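Local coordinates for protein (R)-specific secondary-alkylsulfatase (Pseudomonas sp., PDB 4AXH) that hydrolyses (R)-secondary-alkyl sulfates to (S)-alcohols with inversion of configuration, using zinc ions held in a metallo-beta-lactamase domain, at residues A[69-83]-A[152-166]. Numbering follows the deposited sequence.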
loop_
_atom_site.group_PDB
_atom_site.type_symbol
_atom_site.label_atom_id
_atom_site.label_comp_id
_atom_site.label_asym_id
_atom_site.label_seq_id
_atom_site.Cartn_x
_atom_site.Cartn_y
_atom_site.Cartn_z
ATOM N N ALA A 69 5.479 -8.437 -42.389
ATOM C CA ALA A 69 6.928 -8.498 -42.400
ATOM C C ALA A 69 7.471 -8.934 -41.063
ATOM O O ALA A 69 7.264 -8.239 -40.065
ATOM C CB ALA A 69 7.501 -7.140 -42.758
ATOM N N PRO A 70 8.196 -10.074 -41.009
ATOM C CA PRO A 70 8.778 -10.501 -39.730
ATOM C C PRO A 70 9.993 -9.669 -39.324
ATOM O O PRO A 70 10.544 -8.907 -40.116
ATOM C CB PRO A 70 9.172 -11.962 -39.980
ATOM C CG PRO A 70 8.826 -12.267 -41.400
ATOM C CD PRO A 70 8.556 -10.999 -42.107
ATOM N N PHE A 71 10.405 -9.814 -38.074
ATOM C CA PHE A 71 11.585 -9.156 -37.539
ATOM C C PHE A 71 12.291 -10.189 -36.716
ATOM O O PHE A 71 11.677 -10.771 -35.816
ATOM C CB PHE A 71 11.223 -7.924 -36.677
ATOM C CG PHE A 71 12.438 -7.316 -36.000
ATOM C CD1 PHE A 71 13.241 -6.395 -36.670
ATOM C CD2 PHE A 71 12.820 -7.717 -34.724
ATOM C CE1 PHE A 71 14.381 -5.860 -36.061
ATOM C CE2 PHE A 71 13.986 -7.209 -34.134
ATOM C CZ PHE A 71 14.746 -6.273 -34.800
ATOM N N SER A 72 13.578 -10.418 -37.006
ATOM C CA SER A 72 14.386 -11.423 -36.280
ATOM C C SER A 72 15.820 -10.937 -35.986
ATOM O O SER A 72 16.611 -11.672 -35.378
ATOM C CB SER A 72 14.390 -12.768 -37.026
ATOM O OG SER A 72 14.034 -12.693 -38.404
ATOM N N GLY A 73 16.113 -9.701 -36.390
ATOM C CA GLY A 73 17.432 -9.102 -36.266
ATOM C C GLY A 73 17.697 -8.247 -35.048
ATOM O O GLY A 73 17.075 -8.419 -33.994
ATOM N N GLN A 74 18.669 -7.341 -35.195
ATOM C CA GLN A 74 19.107 -6.449 -34.145
ATOM C C GLN A 74 18.762 -4.990 -34.473
ATOM O O GLN A 74 18.668 -4.596 -35.641
ATOM C CB GLN A 74 20.638 -6.523 -33.970
ATOM C CG GLN A 74 21.229 -7.875 -33.642
ATOM C CD GLN A 74 22.741 -7.828 -33.715
ATOM O OE1 GLN A 74 23.343 -7.381 -34.706
ATOM N NE2 GLN A 74 23.393 -8.300 -32.667
ATOM N N ILE A 75 18.655 -4.184 -33.411
ATOM C CA ILE A 75 18.479 -2.752 -33.448
ATOM C C ILE A 75 19.691 -2.244 -32.650
ATOM O O ILE A 75 19.935 -2.707 -31.530
ATOM C CB ILE A 75 17.123 -2.313 -32.842
ATOM C CG1 ILE A 75 15.937 -2.864 -33.653
ATOM C CG2 ILE A 75 17.049 -0.774 -32.710
ATOM C CD1 ILE A 75 14.601 -2.803 -32.898
ATOM N N LYS A 76 20.462 -1.330 -33.238
ATOM C CA LYS A 76 21.652 -0.764 -32.609
ATOM C C LYS A 76 21.464 0.695 -32.231
ATOM O O LYS A 76 20.606 1.388 -32.799
ATOM C CB LYS A 76 22.860 -0.907 -33.549
ATOM C CG LYS A 76 23.363 -2.342 -33.696
ATOM C CD LYS A 76 23.897 -2.632 -35.097
ATOM C CE LYS A 76 23.018 -3.588 -35.884
ATOM N NZ LYS A 76 21.711 -2.984 -36.318
ATOM N N ASN A 77 22.285 1.155 -31.262
ATOM C CA ASN A 77 22.361 2.519 -30.734
ATOM C C ASN A 77 23.212 3.355 -31.721
ATOM O O ASN A 77 23.738 2.790 -32.686
ATOM C CB ASN A 77 23.042 2.453 -29.350
ATOM C CG ASN A 77 23.236 3.781 -28.663
ATOM O OD1 ASN A 77 24.281 4.452 -28.806
ATOM N ND2 ASN A 77 22.212 4.206 -27.938
ATOM N N ALA A 78 23.395 4.689 -31.464
ATOM C CA ALA A 78 24.268 5.548 -32.275
ATOM C C ALA A 78 25.710 5.056 -32.222
ATOM O O ALA A 78 26.372 4.973 -33.261
ATOM C CB ALA A 78 24.193 6.980 -31.816
ATOM N N GLU A 79 26.153 4.620 -31.050
ATOM C CA GLU A 79 27.514 4.096 -30.835
ATOM C C GLU A 79 27.737 2.659 -31.423
ATOM O O GLU A 79 28.804 2.067 -31.212
ATOM C CB GLU A 79 27.869 4.133 -29.329
ATOM C CG GLU A 79 27.840 5.509 -28.699
ATOM C CD GLU A 79 28.565 5.530 -27.366
ATOM O OE1 GLU A 79 29.816 5.414 -27.349
ATOM O OE2 GLU A 79 27.870 5.646 -26.331
ATOM N N GLY A 80 26.728 2.123 -32.132
ATOM C CA GLY A 80 26.763 0.800 -32.753
ATOM C C GLY A 80 26.472 -0.376 -31.842
ATOM O O GLY A 80 26.470 -1.513 -32.323
ATOM N N GLN A 81 26.249 -0.125 -30.505
ATOM C CA GLN A 81 25.944 -1.165 -29.503
ATOM C C GLN A 81 24.497 -1.664 -29.664
ATOM O O GLN A 81 23.601 -0.873 -29.957
ATOM C CB GLN A 81 26.120 -0.686 -28.056
ATOM C CG GLN A 81 27.126 0.414 -27.792
ATOM C CD GLN A 81 26.908 0.965 -26.396
ATOM O OE1 GLN A 81 26.059 1.835 -26.151
ATOM N NE2 GLN A 81 27.618 0.428 -25.431
ATOM N N VAL A 82 24.275 -2.975 -29.409
ATOM C CA VAL A 82 22.980 -3.655 -29.529
ATOM C C VAL A 82 22.009 -3.149 -28.465
ATOM O O VAL A 82 22.363 -3.099 -27.287
ATOM C CB VAL A 82 23.093 -5.214 -29.547
ATOM C CG1 VAL A 82 21.801 -5.852 -30.053
ATOM C CG2 VAL A 82 24.260 -5.673 -30.411
ATOM N N VAL A 83 20.807 -2.743 -28.917
ATOM C CA VAL A 83 19.700 -2.215 -28.116
ATOM C C VAL A 83 18.635 -3.304 -27.925
ATOM O O VAL A 83 18.096 -3.449 -26.822
ATOM C CB VAL A 83 19.100 -0.920 -28.773
ATOM C CG1 VAL A 83 17.758 -0.514 -28.166
ATOM C CG2 VAL A 83 20.072 0.228 -28.670
ATOM N N THR A 152 12.238 3.295 -26.296
ATOM C CA THR A 152 13.430 4.024 -26.682
ATOM C C THR A 152 13.325 4.675 -28.045
ATOM O O THR A 152 12.549 4.233 -28.894
ATOM C CB THR A 152 14.639 3.106 -26.587
ATOM O OG1 THR A 152 14.638 2.198 -27.694
ATOM C CG2 THR A 152 14.689 2.325 -25.271
ATOM N N ALA A 153 14.133 5.716 -28.275
ATOM C CA ALA A 153 14.153 6.446 -29.545
ATOM C C ALA A 153 14.584 5.530 -30.705
ATOM O O ALA A 153 14.026 5.618 -31.815
ATOM C CB ALA A 153 15.082 7.646 -29.412
ATOM N N GLU A 154 15.542 4.615 -30.428
ATOM C CA GLU A 154 16.073 3.655 -31.414
ATOM C C GLU A 154 15.035 2.631 -31.823
ATOM O O GLU A 154 14.943 2.309 -33.007
ATOM C CB GLU A 154 17.377 2.971 -30.919
ATOM C CG GLU A 154 18.504 3.927 -30.546
ATOM C CD GLU A 154 18.429 4.425 -29.119
ATOM O OE1 GLU A 154 17.384 4.209 -28.468
ATOM O OE2 GLU A 154 19.406 5.051 -28.652
ATOM N N THR A 155 14.221 2.148 -30.858
ATOM C CA THR A 155 13.154 1.193 -31.149
ATOM C C THR A 155 11.979 1.855 -31.867
ATOM O O THR A 155 11.499 1.319 -32.879
ATOM C CB THR A 155 12.869 0.224 -29.979
ATOM O OG1 THR A 155 12.472 0.948 -28.823
ATOM C CG2 THR A 155 14.065 -0.669 -29.646
ATOM N N ALA A 156 11.586 3.062 -31.422
ATOM C CA ALA A 156 10.543 3.870 -32.073
ATOM C C ALA A 156 10.872 4.083 -33.547
ATOM O O ALA A 156 10.027 3.866 -34.417
ATOM C CB ALA A 156 10.433 5.211 -31.385
ATOM N N ARG A 157 12.127 4.449 -33.821
ATOM C CA ARG A 157 12.654 4.664 -35.169
ATOM C C ARG A 157 12.639 3.382 -35.989
ATOM O O ARG A 157 12.181 3.402 -37.127
ATOM C CB ARG A 157 14.082 5.273 -35.106
ATOM C CG ARG A 157 14.618 5.801 -36.418
ATOM C CD ARG A 157 14.031 7.143 -36.823
ATOM N NE ARG A 157 12.729 7.026 -37.493
ATOM C CZ ARG A 157 12.579 6.717 -38.770
ATOM N NH1 ARG A 157 13.646 6.482 -39.533
ATOM N NH2 ARG A 157 11.363 6.608 -39.296
ATOM N N ALA A 158 13.117 2.274 -35.417
ATOM C CA ALA A 158 13.129 0.989 -36.104
ATOM C C ALA A 158 11.718 0.490 -36.446
ATOM O O ALA A 158 11.511 0.004 -37.551
ATOM C CB ALA A 158 13.897 -0.038 -35.286
ATOM N N ALA A 159 10.756 0.618 -35.512
ATOM C CA ALA A 159 9.352 0.220 -35.715
ATOM C C ALA A 159 8.733 0.960 -36.922
ATOM O O ALA A 159 8.169 0.339 -37.843
ATOM C CB ALA A 159 8.557 0.537 -34.468
ATOM N N LEU A 160 8.892 2.303 -36.918
ATOM C CA LEU A 160 8.467 3.205 -37.979
ATOM C C LEU A 160 9.215 2.921 -39.310
ATOM O O LEU A 160 8.612 3.038 -40.376
ATOM C CB LEU A 160 8.723 4.622 -37.499
ATOM C CG LEU A 160 7.660 5.642 -37.789
ATOM C CD1 LEU A 160 6.515 5.540 -36.827
ATOM C CD2 LEU A 160 8.254 7.037 -37.720
ATOM N N ASP A 161 10.494 2.505 -39.251
ATOM C CA ASP A 161 11.286 2.166 -40.439
ATOM C C ASP A 161 10.711 0.942 -41.158
ATOM O O ASP A 161 10.574 0.960 -42.404
ATOM C CB ASP A 161 12.774 1.924 -40.088
ATOM C CG ASP A 161 13.661 3.164 -40.004
ATOM O OD1 ASP A 161 13.240 4.237 -40.510
ATOM O OD2 ASP A 161 14.818 3.041 -39.514
ATOM N N LEU A 162 10.387 -0.124 -40.360
ATOM C CA LEU A 162 9.816 -1.398 -40.789
ATOM C C LEU A 162 8.445 -1.161 -41.382
ATOM O O LEU A 162 8.141 -1.749 -42.413
ATOM C CB LEU A 162 9.765 -2.389 -39.615
ATOM C CG LEU A 162 9.078 -3.751 -39.817
ATOM C CD1 LEU A 162 9.775 -4.583 -40.866
ATOM C CD2 LEU A 162 9.011 -4.505 -38.494
ATOM N N TYR A 163 7.659 -0.254 -40.787
ATOM C CA TYR A 163 6.347 0.130 -41.293
ATOM C C TYR A 163 6.464 0.824 -42.650
ATOM O O TYR A 163 5.692 0.509 -43.572
ATOM C CB TYR A 163 5.622 1.055 -40.308
ATOM C CG TYR A 163 4.336 1.637 -40.851
ATOM C CD1 TYR A 163 3.140 0.918 -40.800
ATOM C CD2 TYR A 163 4.304 2.918 -41.400
ATOM C CE1 TYR A 163 1.946 1.457 -41.293
ATOM C CE2 TYR A 163 3.120 3.463 -41.911
ATOM C CZ TYR A 163 1.943 2.727 -41.853
ATOM O OH TYR A 163 0.774 3.251 -42.347
ATOM N N PHE A 164 7.393 1.790 -42.775
ATOM C CA PHE A 164 7.549 2.515 -44.041
ATOM C C PHE A 164 8.087 1.646 -45.172
ATOM O O PHE A 164 7.805 1.927 -46.333
ATOM C CB PHE A 164 8.327 3.834 -43.860
ATOM C CG PHE A 164 7.574 4.871 -43.059
ATOM C CD1 PHE A 164 6.219 5.121 -43.307
ATOM C CD2 PHE A 164 8.227 5.636 -42.093
ATOM C CE1 PHE A 164 5.528 6.084 -42.579
ATOM C CE2 PHE A 164 7.529 6.586 -41.345
ATOM C CZ PHE A 164 6.182 6.806 -41.593
ATOM N N GLN A 165 8.796 0.546 -44.833
ATOM C CA GLN A 165 9.311 -0.395 -45.827
ATOM C C GLN A 165 8.186 -1.188 -46.540
ATOM O O GLN A 165 8.456 -1.810 -47.578
ATOM C CB GLN A 165 10.314 -1.346 -45.192
ATOM C CG GLN A 165 11.742 -0.853 -45.292
ATOM C CD GLN A 165 12.622 -1.402 -44.201
ATOM O OE1 GLN A 165 13.237 -0.648 -43.440
ATOM N NE2 GLN A 165 12.717 -2.727 -44.105
ATOM N N HIS A 166 6.934 -1.146 -46.003
ATOM C CA HIS A 166 5.791 -1.899 -46.521
ATOM C C HIS A 166 4.564 -1.068 -46.724
ATOM O O HIS A 166 3.624 -1.506 -47.394
ATOM C CB HIS A 166 5.473 -3.087 -45.605
ATOM C CG HIS A 166 6.614 -4.047 -45.497
ATOM N ND1 HIS A 166 7.629 -3.859 -44.564
ATOM C CD2 HIS A 166 6.928 -5.106 -46.280
ATOM C CE1 HIS A 166 8.516 -4.814 -44.797
ATOM N NE2 HIS A 166 8.136 -5.598 -45.813
#
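Ile75 holds CG1 anti to its carbonyl carbon (chi1 -63°) with CD1 extended beyond it, which carries CD1 to the helix 153-164, 3.7 Å from CB of Ala158 and nearly as close to CG2 of Thr155. A branched residue suits this place: its second arm, CG2, packs at 3.7 Å from the carbonyl O of Glu154, while the small Ala158 lets strand 74-76 come near the helix. Thr155 serves two environments, since its methyl CG2 lies against Ile75 and 4.0 Å from CG1 of Val83, whereas OG1 accepts the hydroxyl of the N-cap residue Thr152 and bonds to Asp131.

At the helix start Glu154 bends at chi2 (86°); its long chain can lay CG against the carbonyl O of Lys76 while OE1 takes the backbone N of Thr258. In one conformer of Asn77, ND2 lies 3.0 Å from OE2 of Glu154 and OD1 accepts from N of Glu79 in an Asx turn.

At the far end, CB of Ala69, a methyl small enough for the imidazole face, sits over the His166 ring, a CH-pi contact 3.6 Å from the centroid. His166 ND1 donates to O of Leu162 in the ring plane, restraining the ring's turn.

Apolar fit therefore joins the hairpin and edge strand 67-70 to this helix, while polar groups at both ends bond largely within their own segment or to Asp131 and Thr258.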